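Local coordinates for protein yersinopine synthase (Yersinia pestis, PDB 6C4M) that catalyses the NADPH-dependent reductive condensation of pyruvate with an amino-acid-derived intermediate, the last step in making the metallophore yersinopine, at residues L98-V102 with V120-P125; S280-K285 with F381-V386; L321-N326 with A356-Y361. All coordinates share one frame; numbering follows the deposited sequence.

Contact 1: L98-V102 with V120-P125; sequences LAQAV and VLQQIP
Leu98 pushes its isobutyl group against Val120 and Gln123, where helix 117-121 gives way to a turn. Leu98 CD1 lies 3.8 Å from Gln123 CB and at a similar distance from the amide carbon of the same side chain, while Val120 CG1 stands 4.1 Å from Leu98 CD1. The leucine crosses both side chains at about a right angle. In Val120, CG1 is anti to the backbone N (chi1 169°), which turns that methyl to the leucine. Branched, wholly apolar side chains suit this place, because Leu98 and Val120 are both buried against Leu28 of strand 25-28 as well as against each other.

The second apolar patch belongs to Pro125. Pro125 CG is 3.5 Å from Val102 CG1, closer than carbons usually pack, and Pro125 CD sits 3.4 Å from Leu98 O. The compact, rigid proline ring fits against a turn of backbone without bringing an N-H that would need an acceptor.

Both segments belong to the Rossmann-type nucleotide-binding domain, where they pack beside parallel strands 25-28 and 107-110. Leu98 lies about 7 Å, side chain to side chain, from Arg54, which binds NADP(+), and the Val120 side chain is about 7 Å from the bound cofactor.

No direct hydrogen bond crosses; one water makes the polar link. It accepts from Leu98 N and donates to Gln123 OE1, at 2.9 Å from that oxygen, while Gln123 NE2 is tied to Ala119 O; the long amide can therefore hold helix and water together.

Backbone bonds shape each segment separately. Ala101 N donates to Leu98 O at 2.8 Å, and Ala101 then centres an inverse gamma turn. In the other segment a type I turn from Leu121 to Ile124 leads into Pro125. Ala101 O is buried beside the proline ring and has no hydrogen-bonding partner.

Contact 2: S280-K285 with F381-V386; sequences SQYLYK and FSAVKV
Tyr284 and Phe381 form the tightly packed end. Their rings make a T-shaped stack, with planes at 79° and centroids 4.8 Å apart: the edge of Phe381 enters over the Tyr284 face, CD1 above the ring centre. Leu283 CG lies toward the rim of the opposite face, and Val384 CB meets the edge, giving the ring apolar neighbours on three sides.

Beside it the backbones of Tyr282 and Lys385 form a single beta bridge. Val386 N donates to Gln281 O at 2.8 Å in a nearly straight bond, although the donor stands 37° out of the carbonyl plane. Leu283 N returns a bond to Val384 O, which also receives a hydrogen bond from a water that bonds Tyr284 N and Phe381 O. The bridge joins two loops of the helical part of the enzyme; next to it Tyr284 packs against helix 255-264, about 4 Å (side chain to side chain) from His260, the inferred catalytic proton donor and acceptor.

The outer side is looser and more polar. Lys385, exposed, runs its aliphatic chain past the Tyr282 ring, with Lys385 CG 3.5 Å from Tyr282 CE2. Bends at chi2 (-123°) and chi3 then swing the ammonium round to Ser280, where Lys385 NZ donates to Ser280 OG at 2.6 Å. A second water spans Gln281 N and Val386 O.

Contact 3: L321-N326 with A356-Y361; sequences LLRFLN and ALFVRY
Arg360 NE gives its hydrogen to a water at 2.6 Å, and that water donates onward to Asn326 OD1 at 3.0 Å, linking the two helices. The water lies at the edge of the guanidinium, in its plane. Asn326 OD1 also accepts from Val332 N, and Arg360 NH2 donates to Tyr330 O, so outside partners help fix both polar ends.

Leu325 lies across the same guanidinium: Leu325 CB sits over the centre of one face, 3.7 Å from Arg360 CZ. A bend at chi2 (-118°) helps bring the flat group over this carbon. A long arginine suits the site because its aliphatic part packs too, with Arg360 CG 4.1 Å from Leu322 CD1.

Further along, methyls fill the interface. Leu325 CD1 meets Leu357 CD2 at 3.9 Å, while small Ala356 offers its CB to Leu322 CD2.

The segment axes approach to 11.4 Å, a spacing wide enough for leucines and an arginine between them. Phe358 and Val359 of helix 350-364 pack on Thr362 and Phe358 of the second subunit of the homodimer. The two helices, nearly parallel at 11°, form a buried pair in the mainly helical part of this opine dehydrogenase.

How the contacts relate
Along the chain contact 1 comes first and closes before the others begin. It belongs to the cofactor-binding Rossmann-type domain, with strands 25-28 and 107-110 beside it. Contacts 2 and 3 lie on the opposite side of the chain's centre, in the helical part, their centres 37 and 41 Å from that of contact 1. Between the two segments of contact 2 the chain forms both helices of contact 3; the centres of contacts 2 and 3 are 18 Å apart, and Tyr284 packs on Tyr361. Helix 255-264, carrying His260, touches both, so both pack against the helix that bears the inferred catalytic residue, while contact 1 sits on the nucleotide side.

Contact 1: L98-V102 with V120-P125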
loop_
_atom_site.group_PDB
_atom_site.type_symbol
_atom_site.label_atom_id
_atom_site.label_comp_id
_atom_site.label_asym_id
_atom_site.label_seq_id
_atom_site.Cartn_x
_atom_site.Cartn_y
_atom_site.Cartn_z
ATOM N N LEU A 98 -14.483 -32.719 -30.972
ATOM C CA LEU A 98 -13.222 -33.407 -30.743
ATOM C C LEU A 98 -13.211 -34.792 -31.358
ATOM O O LEU A 98 -12.132 -35.319 -31.692
ATOM C CB LEU A 98 -12.969 -33.469 -29.247
ATOM C CG LEU A 98 -12.653 -32.093 -28.637
ATOM C CD1 LEU A 98 -12.851 -32.121 -27.128
ATOM C CD2 LEU A 98 -11.238 -31.717 -28.968
ATOM N N ALA A 99 -14.385 -35.390 -31.551
ATOM C CA ALA A 99 -14.429 -36.626 -32.322
ATOM C C ALA A 99 -13.920 -36.431 -33.731
ATOM O O ALA A 99 -13.592 -37.417 -34.393
ATOM C CB ALA A 99 -15.855 -37.177 -32.348
ATOM N N GLN A 100 -13.829 -35.192 -34.217
ATOM C CA GLN A 100 -13.209 -34.928 -35.512
ATOM C C GLN A 100 -11.703 -34.647 -35.410
ATOM O O GLN A 100 -11.087 -34.286 -36.422
ATOM C CB GLN A 100 -13.899 -33.748 -36.213
ATOM C CG GLN A 100 -15.347 -34.007 -36.662
ATOM C CD GLN A 100 -16.070 -32.711 -37.037
ATOM O OE1 GLN A 100 -15.908 -31.669 -36.381
ATOM N NE2 GLN A 100 -16.867 -32.767 -38.093
ATOM N N ALA A 101 -11.101 -34.791 -34.223
ATOM C CA ALA A 101 -9.652 -34.579 -34.050
ATOM C C ALA A 101 -8.937 -35.858 -34.466
ATOM O O ALA A 101 -8.530 -36.684 -33.646
ATOM C CB ALA A 101 -9.326 -34.178 -32.612
ATOM N N VAL A 102 -8.803 -36.029 -35.787
ATOM C CA VAL A 102 -8.318 -37.268 -36.387
ATOM C C VAL A 102 -7.444 -36.960 -37.595
ATOM O O VAL A 102 -7.527 -35.889 -38.196
ATOM C CB VAL A 102 -9.467 -38.187 -36.850
ATOM C CG1 VAL A 102 -10.388 -38.488 -35.708
ATOM C CG2 VAL A 102 -10.228 -37.562 -38.000
ATOM N N VAL A 120 -11.215 -32.724 -22.236
ATOM C CA VAL A 120 -10.814 -32.686 -23.641
ATOM C C VAL A 120 -10.152 -33.994 -24.039
ATOM O O VAL A 120 -10.569 -34.659 -24.994
ATOM C CB VAL A 120 -9.886 -31.482 -23.903
ATOM C CG1 VAL A 120 -9.233 -31.578 -25.314
ATOM C CG2 VAL A 120 -10.649 -30.175 -23.775
ATOM N N LEU A 121 -9.133 -34.409 -23.291
ATOM C CA LEU A 121 -8.373 -35.585 -23.687
ATOM C C LEU A 121 -9.245 -36.839 -23.752
ATOM O O LEU A 121 -9.008 -37.704 -24.609
ATOM C CB LEU A 121 -7.187 -35.782 -22.741
ATOM C CG LEU A 121 -6.108 -34.698 -22.919
ATOM C CD1 LEU A 121 -5.113 -34.796 -21.779
ATOM C CD2 LEU A 121 -5.381 -34.760 -24.238
ATOM N N GLN A 122 -10.270 -36.942 -22.897
ATOM C CA GLN A 122 -11.173 -38.101 -22.913
ATOM C C GLN A 122 -12.016 -38.172 -24.173
ATOM O O GLN A 122 -12.539 -39.249 -24.505
ATOM C CB GLN A 122 -12.116 -38.065 -21.705
ATOM C CG GLN A 122 -11.492 -38.494 -20.354
ATOM C CD GLN A 122 -10.977 -39.944 -20.331
ATOM O OE1 GLN A 122 -10.003 -40.279 -20.993
ATOM N NE2 GLN A 122 -11.625 -40.794 -19.559
ATOM N N GLN A 123 -12.183 -37.057 -24.867
ATOM C CA GLN A 123 -12.965 -37.036 -26.090
ATOM C C GLN A 123 -12.125 -37.245 -27.352
ATOM O O GLN A 123 -12.692 -37.304 -28.439
ATOM C CB GLN A 123 -13.725 -35.718 -26.201
ATOM C CG GLN A 123 -14.888 -35.551 -25.199
ATOM C CD GLN A 123 -15.487 -34.151 -25.243
ATOM O OE1 GLN A 123 -16.213 -33.797 -26.172
ATOM N NE2 GLN A 123 -15.151 -33.334 -24.249
ATOM N N ILE A 124 -10.803 -37.343 -27.251
ATOM C CA ILE A 124 -9.965 -37.453 -28.445
ATOM C C ILE A 124 -9.888 -38.917 -28.875
ATOM O O ILE A 124 -9.544 -39.794 -28.064
ATOM C CB ILE A 124 -8.556 -36.875 -28.231
ATOM C CG1 ILE A 124 -8.647 -35.337 -28.171
ATOM C CG2 ILE A 124 -7.602 -37.317 -29.373
ATOM C CD1 ILE A 124 -7.525 -34.713 -27.537
ATOM N N PRO A 125 -10.169 -39.219 -30.122
ATOM C CA PRO A 125 -10.075 -40.610 -30.621
ATOM C C PRO A 125 -8.636 -40.934 -31.012
ATOM O O PRO A 125 -8.204 -40.825 -32.160
ATOM C CB PRO A 125 -11.027 -40.602 -31.817
ATOM C CG PRO A 125 -10.852 -39.219 -32.367
ATOM C CD PRO A 125 -10.660 -38.305 -31.165
HETATM O O HOH W 1 -16.370 -32.275 -28.602
#

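Contact 2: S280-K285 with F381-V386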
loop_
_atom_site.group_PDB
_atom_site.type_symbol
_atom_site.label_atom_id
_atom_site.label_comp_id
_atom_site.label_asym_id
_atom_site.label_seq_id
_atom_site.Cartn_x
_atom_site.Cartn_y
_atom_site.Cartn_z
ATOM N N SER A 280 -18.184 -2.730 -7.671
ATOM C CA SER A 280 -17.142 -3.660 -8.070
ATOM C C SER A 280 -15.942 -3.618 -7.127
ATOM O O SER A 280 -15.556 -2.563 -6.628
ATOM C CB SER A 280 -16.707 -3.337 -9.495
ATOM O OG SER A 280 -17.837 -3.211 -10.345
ATOM N N GLN A 281 -15.374 -4.795 -6.867
ATOM C CA GLN A 281 -14.076 -4.981 -6.230
ATOM C C GLN A 281 -12.982 -5.156 -7.290
ATOM O O GLN A 281 -13.248 -5.528 -8.440
ATOM C CB GLN A 281 -14.085 -6.224 -5.330
ATOM C CG GLN A 281 -14.890 -6.129 -4.062
ATOM C CD GLN A 281 -14.138 -5.413 -2.985
ATOM O OE1 GLN A 281 -13.254 -5.978 -2.332
ATOM N NE2 GLN A 281 -14.454 -4.150 -2.813
ATOM N N TYR A 282 -11.736 -4.922 -6.869
ATOM C CA TYR A 282 -10.553 -5.083 -7.716
ATOM C C TYR A 282 -9.608 -6.100 -7.095
ATOM O O TYR A 282 -9.259 -5.995 -5.916
ATOM C CB TYR A 282 -9.850 -3.737 -7.911
ATOM C CG TYR A 282 -10.663 -2.827 -8.795
ATOM C CD1 TYR A 282 -11.706 -2.068 -8.275
ATOM C CD2 TYR A 282 -10.425 -2.776 -10.157
ATOM C CE1 TYR A 282 -12.462 -1.256 -9.087
ATOM C CE2 TYR A 282 -11.177 -1.974 -10.975
ATOM C CZ TYR A 282 -12.191 -1.215 -10.437
ATOM O OH TYR A 282 -12.941 -0.414 -11.261
ATOM N N LEU A 283 -9.166 -7.058 -7.904
ATOM C CA LEU A 283 -8.534 -8.257 -7.368
ATOM C C LEU A 283 -7.248 -7.962 -6.612
ATOM O O LEU A 283 -6.924 -8.684 -5.660
ATOM C CB LEU A 283 -8.259 -9.241 -8.497
ATOM C CG LEU A 283 -7.761 -10.621 -8.077
ATOM C CD1 LEU A 283 -8.795 -11.372 -7.254
ATOM C CD2 LEU A 283 -7.360 -11.417 -9.325
ATOM N N TYR A 284 -6.493 -6.936 -7.012
ATOM C CA TYR A 284 -5.173 -6.700 -6.439
ATOM C C TYR A 284 -5.137 -5.490 -5.499
ATOM O O TYR A 284 -4.094 -5.214 -4.901
ATOM C CB TYR A 284 -4.112 -6.582 -7.575
ATOM C CG TYR A 284 -3.891 -7.898 -8.353
ATOM C CD1 TYR A 284 -3.042 -8.883 -7.862
ATOM C CD2 TYR A 284 -4.560 -8.160 -9.559
ATOM C CE1 TYR A 284 -2.865 -10.085 -8.537
ATOM C CE2 TYR A 284 -4.381 -9.349 -10.239
ATOM C CZ TYR A 284 -3.538 -10.313 -9.727
ATOM O OH TYR A 284 -3.361 -11.512 -10.397
ATOM N N LYS A 285 -6.254 -4.794 -5.296
ATOM C CA LYS A 285 -6.255 -3.610 -4.436
ATOM C C LYS A 285 -6.412 -3.992 -2.966
ATOM O O LYS A 285 -6.921 -5.065 -2.632
ATOM C CB LYS A 285 -7.374 -2.655 -4.828
ATOM C CG LYS A 285 -7.219 -2.071 -6.218
ATOM C CD LYS A 285 -8.180 -0.916 -6.385
ATOM C CE LYS A 285 -8.036 -0.275 -7.736
ATOM N NZ LYS A 285 -9.247 0.524 -8.065
ATOM N N PHE A 381 -2.052 -3.998 -12.676
ATOM C CA PHE A 381 -2.778 -4.774 -11.678
ATOM C C PHE A 381 -3.991 -4.026 -11.142
ATOM O O PHE A 381 -5.018 -4.643 -10.848
ATOM C CB PHE A 381 -1.842 -5.146 -10.535
ATOM C CG PHE A 381 -0.830 -6.181 -10.911
ATOM C CD1 PHE A 381 -1.130 -7.526 -10.788
ATOM C CD2 PHE A 381 0.418 -5.815 -11.402
ATOM C CE1 PHE A 381 -0.202 -8.502 -11.150
ATOM C CE2 PHE A 381 1.355 -6.799 -11.774
ATOM C CZ PHE A 381 1.043 -8.131 -11.640
ATOM N N SER A 382 -3.899 -2.710 -11.013
ATOM C CA SER A 382 -4.977 -1.955 -10.390
ATOM C C SER A 382 -6.237 -1.940 -11.232
ATOM O O SER A 382 -7.286 -1.520 -10.735
ATOM C CB SER A 382 -4.527 -0.514 -10.128
ATOM O OG SER A 382 -4.236 0.139 -11.349
ATOM N N ALA A 383 -6.157 -2.384 -12.473
ATOM C CA ALA A 383 -7.296 -2.377 -13.373
ATOM C C ALA A 383 -8.060 -3.697 -13.393
ATOM O O ALA A 383 -9.146 -3.743 -13.976
ATOM C CB ALA A 383 -6.828 -2.047 -14.795
ATOM N N VAL A 384 -7.513 -4.761 -12.801
ATOM C CA VAL A 384 -8.144 -6.081 -12.802
ATOM C C VAL A 384 -9.340 -6.058 -11.844
ATOM O O VAL A 384 -9.174 -5.983 -10.620
ATOM C CB VAL A 384 -7.147 -7.180 -12.422
ATOM C CG1 VAL A 384 -7.819 -8.552 -12.471
ATOM C CG2 VAL A 384 -5.944 -7.174 -13.361
ATOM N N LYS A 385 -10.543 -6.109 -12.416
ATOM C CA LYS A 385 -11.800 -6.195 -11.683
ATOM C C LYS A 385 -12.100 -7.617 -11.231
ATOM O O LYS A 385 -11.777 -8.596 -11.910
ATOM C CB LYS A 385 -12.976 -5.747 -12.554
ATOM C CG LYS A 385 -13.027 -4.283 -12.881
ATOM C CD LYS A 385 -14.344 -3.664 -12.432
ATOM C CE LYS A 385 -15.521 -4.066 -13.319
ATOM N NZ LYS A 385 -16.857 -3.828 -12.647
ATOM N N VAL A 386 -12.812 -7.723 -10.114
ATOM C CA VAL A 386 -13.370 -9.006 -9.702
ATOM C C VAL A 386 -14.640 -9.258 -10.493
ATOM O O VAL A 386 -15.609 -8.508 -10.377
ATOM C CB VAL A 386 -13.643 -9.039 -8.198
ATOM C CG1 VAL A 386 -14.463 -10.326 -7.821
ATOM C CG2 VAL A 386 -12.326 -8.968 -7.467
HETATM O O HOH W 2 -16.565 -6.761 -8.397
HETATM O O HOH W 3 -7.112 -5.268 -9.143
#

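Contact 3: L321-N326 with A356-Y361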
loop_
_atom_site.group_PDB
_atom_site.type_symbol
_atom_site.label_atom_id
_atom_site.label_comp_id
_atom_site.label_asym_id
_atom_site.label_seq_id
_atom_site.Cartn_x
_atom_site.Cartn_y
_atom_site.Cartn_z
ATOM N N LEU A 321 8.911 -18.498 -3.558
ATOM C CA LEU A 321 7.764 -17.759 -4.077
ATOM C C LEU A 321 8.115 -16.308 -4.374
ATOM O O LEU A 321 7.802 -15.788 -5.451
ATOM C CB LEU A 321 6.600 -17.843 -3.094
ATOM C CG LEU A 321 5.389 -16.992 -3.478
ATOM C CD1 LEU A 321 4.803 -17.401 -4.828
ATOM C CD2 LEU A 321 4.344 -17.074 -2.373
ATOM N N LEU A 322 8.770 -15.631 -3.436
ATOM C CA LEU A 322 9.001 -14.204 -3.620
ATOM C C LEU A 322 10.011 -13.947 -4.751
ATOM O O LEU A 322 9.794 -13.070 -5.600
ATOM C CB LEU A 322 9.444 -13.575 -2.282
ATOM C CG LEU A 322 9.612 -12.059 -2.305
ATOM C CD1 LEU A 322 8.339 -11.317 -2.757
ATOM C CD2 LEU A 322 10.129 -11.498 -0.959
ATOM N N ARG A 323 11.079 -14.754 -4.828
ATOM C CA ARG A 323 12.001 -14.651 -5.968
ATOM C C ARG A 323 11.278 -14.889 -7.290
ATOM O O ARG A 323 11.501 -14.158 -8.265
ATOM C CB ARG A 323 13.169 -15.643 -5.829
ATOM C CG ARG A 323 14.279 -15.524 -6.946
ATOM C CD ARG A 323 14.958 -16.874 -7.276
ATOM N NE ARG A 323 13.922 -17.785 -7.717
ATOM C CZ ARG A 323 13.310 -17.718 -8.894
ATOM N NH1 ARG A 323 13.683 -16.822 -9.811
ATOM N NH2 ARG A 323 12.333 -18.574 -9.152
ATOM N N PHE A 324 10.421 -15.913 -7.341
ATOM C CA PHE A 324 9.649 -16.199 -8.554
ATOM C C PHE A 324 8.768 -15.013 -8.928
ATOM O O PHE A 324 8.763 -14.569 -10.080
ATOM C CB PHE A 324 8.805 -17.460 -8.331
ATOM C CG PHE A 324 7.852 -17.787 -9.460
ATOM C CD1 PHE A 324 8.333 -18.202 -10.705
ATOM C CD2 PHE A 324 6.475 -17.735 -9.262
ATOM C CE1 PHE A 324 7.455 -18.525 -11.743
ATOM C CE2 PHE A 324 5.593 -18.065 -10.292
ATOM C CZ PHE A 324 6.085 -18.471 -11.528
ATOM N N LEU A 325 7.988 -14.502 -7.972
ATOM C CA LEU A 325 7.121 -13.363 -8.269
ATOM C C LEU A 325 7.915 -12.169 -8.767
ATOM O O LEU A 325 7.521 -11.503 -9.732
ATOM C CB LEU A 325 6.338 -12.948 -7.034
ATOM C CG LEU A 325 5.380 -13.969 -6.453
ATOM C CD1 LEU A 325 4.800 -13.463 -5.103
ATOM C CD2 LEU A 325 4.250 -14.263 -7.427
ATOM N N ASN A 326 9.003 -11.840 -8.079
ATOM C CA ASN A 326 9.722 -10.623 -8.424
ATOM C C ASN A 326 10.573 -10.842 -9.670
ATOM O O ASN A 326 10.481 -10.072 -10.631
ATOM C CB ASN A 326 10.600 -10.177 -7.257
ATOM C CG ASN A 326 11.146 -8.773 -7.430
ATOM O OD1 ASN A 326 10.490 -7.786 -7.110
ATOM N ND2 ASN A 326 12.370 -8.680 -7.951
ATOM N N ALA A 356 6.846 -9.099 3.863
ATOM C CA ALA A 356 7.466 -8.944 2.549
ATOM C C ALA A 356 6.437 -9.044 1.434
ATOM O O ALA A 356 6.459 -8.238 0.494
ATOM C CB ALA A 356 8.577 -9.970 2.353
ATOM N N LEU A 357 5.490 -9.994 1.543
ATOM C CA LEU A 357 4.479 -10.141 0.507
ATOM C C LEU A 357 3.497 -8.984 0.490
ATOM O O LEU A 357 3.081 -8.552 -0.599
ATOM C CB LEU A 357 3.746 -11.471 0.679
ATOM C CG LEU A 357 4.555 -12.714 0.293
ATOM C CD1 LEU A 357 3.884 -13.987 0.866
ATOM C CD2 LEU A 357 4.677 -12.793 -1.242
ATOM N N PHE A 358 3.085 -8.482 1.686
ATOM C CA PHE A 358 2.223 -7.307 1.718
ATOM C C PHE A 358 2.922 -6.127 1.073
ATOM O O PHE A 358 2.320 -5.392 0.280
ATOM C CB PHE A 358 1.774 -6.967 3.159
ATOM C CG PHE A 358 0.800 -5.829 3.203
ATOM C CD1 PHE A 358 1.247 -4.526 3.182
ATOM C CD2 PHE A 358 -0.561 -6.064 3.189
ATOM C CE1 PHE A 358 0.353 -3.468 3.181
ATOM C CE2 PHE A 358 -1.452 -5.017 3.205
ATOM C CZ PHE A 358 -0.981 -3.710 3.196
ATOM N N VAL A 359 4.213 -5.960 1.349
ATOM C CA VAL A 359 4.937 -4.851 0.734
ATOM C C VAL A 359 4.973 -5.045 -0.774
ATOM O O VAL A 359 4.704 -4.113 -1.551
ATOM C CB VAL A 359 6.351 -4.706 1.342
ATOM C CG1 VAL A 359 7.143 -3.653 0.597
ATOM C CG2 VAL A 359 6.275 -4.281 2.798
ATOM N N ARG A 360 5.271 -6.267 -1.210
ATOM C CA ARG A 360 5.288 -6.541 -2.640
ATOM C C ARG A 360 3.981 -6.135 -3.320
ATOM O O ARG A 360 3.997 -5.388 -4.302
ATOM C CB ARG A 360 5.581 -8.017 -2.873
ATOM C CG ARG A 360 5.998 -8.269 -4.279
ATOM C CD ARG A 360 5.052 -9.169 -4.943
ATOM N NE ARG A 360 5.410 -9.303 -6.338
ATOM C CZ ARG A 360 4.598 -9.740 -7.273
ATOM N NH1 ARG A 360 3.356 -10.135 -6.950
ATOM N NH2 ARG A 360 5.045 -9.786 -8.525
ATOM N N TYR A 361 2.823 -6.599 -2.805
ATOM C CA TYR A 361 1.564 -6.266 -3.466
ATOM C C TYR A 361 1.202 -4.792 -3.346
ATOM O O TYR A 361 0.561 -4.236 -4.247
ATOM C CB TYR A 361 0.453 -7.184 -2.958
ATOM C CG TYR A 361 0.557 -8.493 -3.686
ATOM C CD1 TYR A 361 -0.067 -8.670 -4.912
ATOM C CD2 TYR A 361 1.324 -9.537 -3.182
ATOM C CE1 TYR A 361 0.078 -9.855 -5.632
ATOM C CE2 TYR A 361 1.480 -10.724 -3.893
ATOM C CZ TYR A 361 0.859 -10.882 -5.115
ATOM O OH TYR A 361 0.998 -12.088 -5.796
HETATM O O HOH W 4 7.466 -8.105 -7.264
#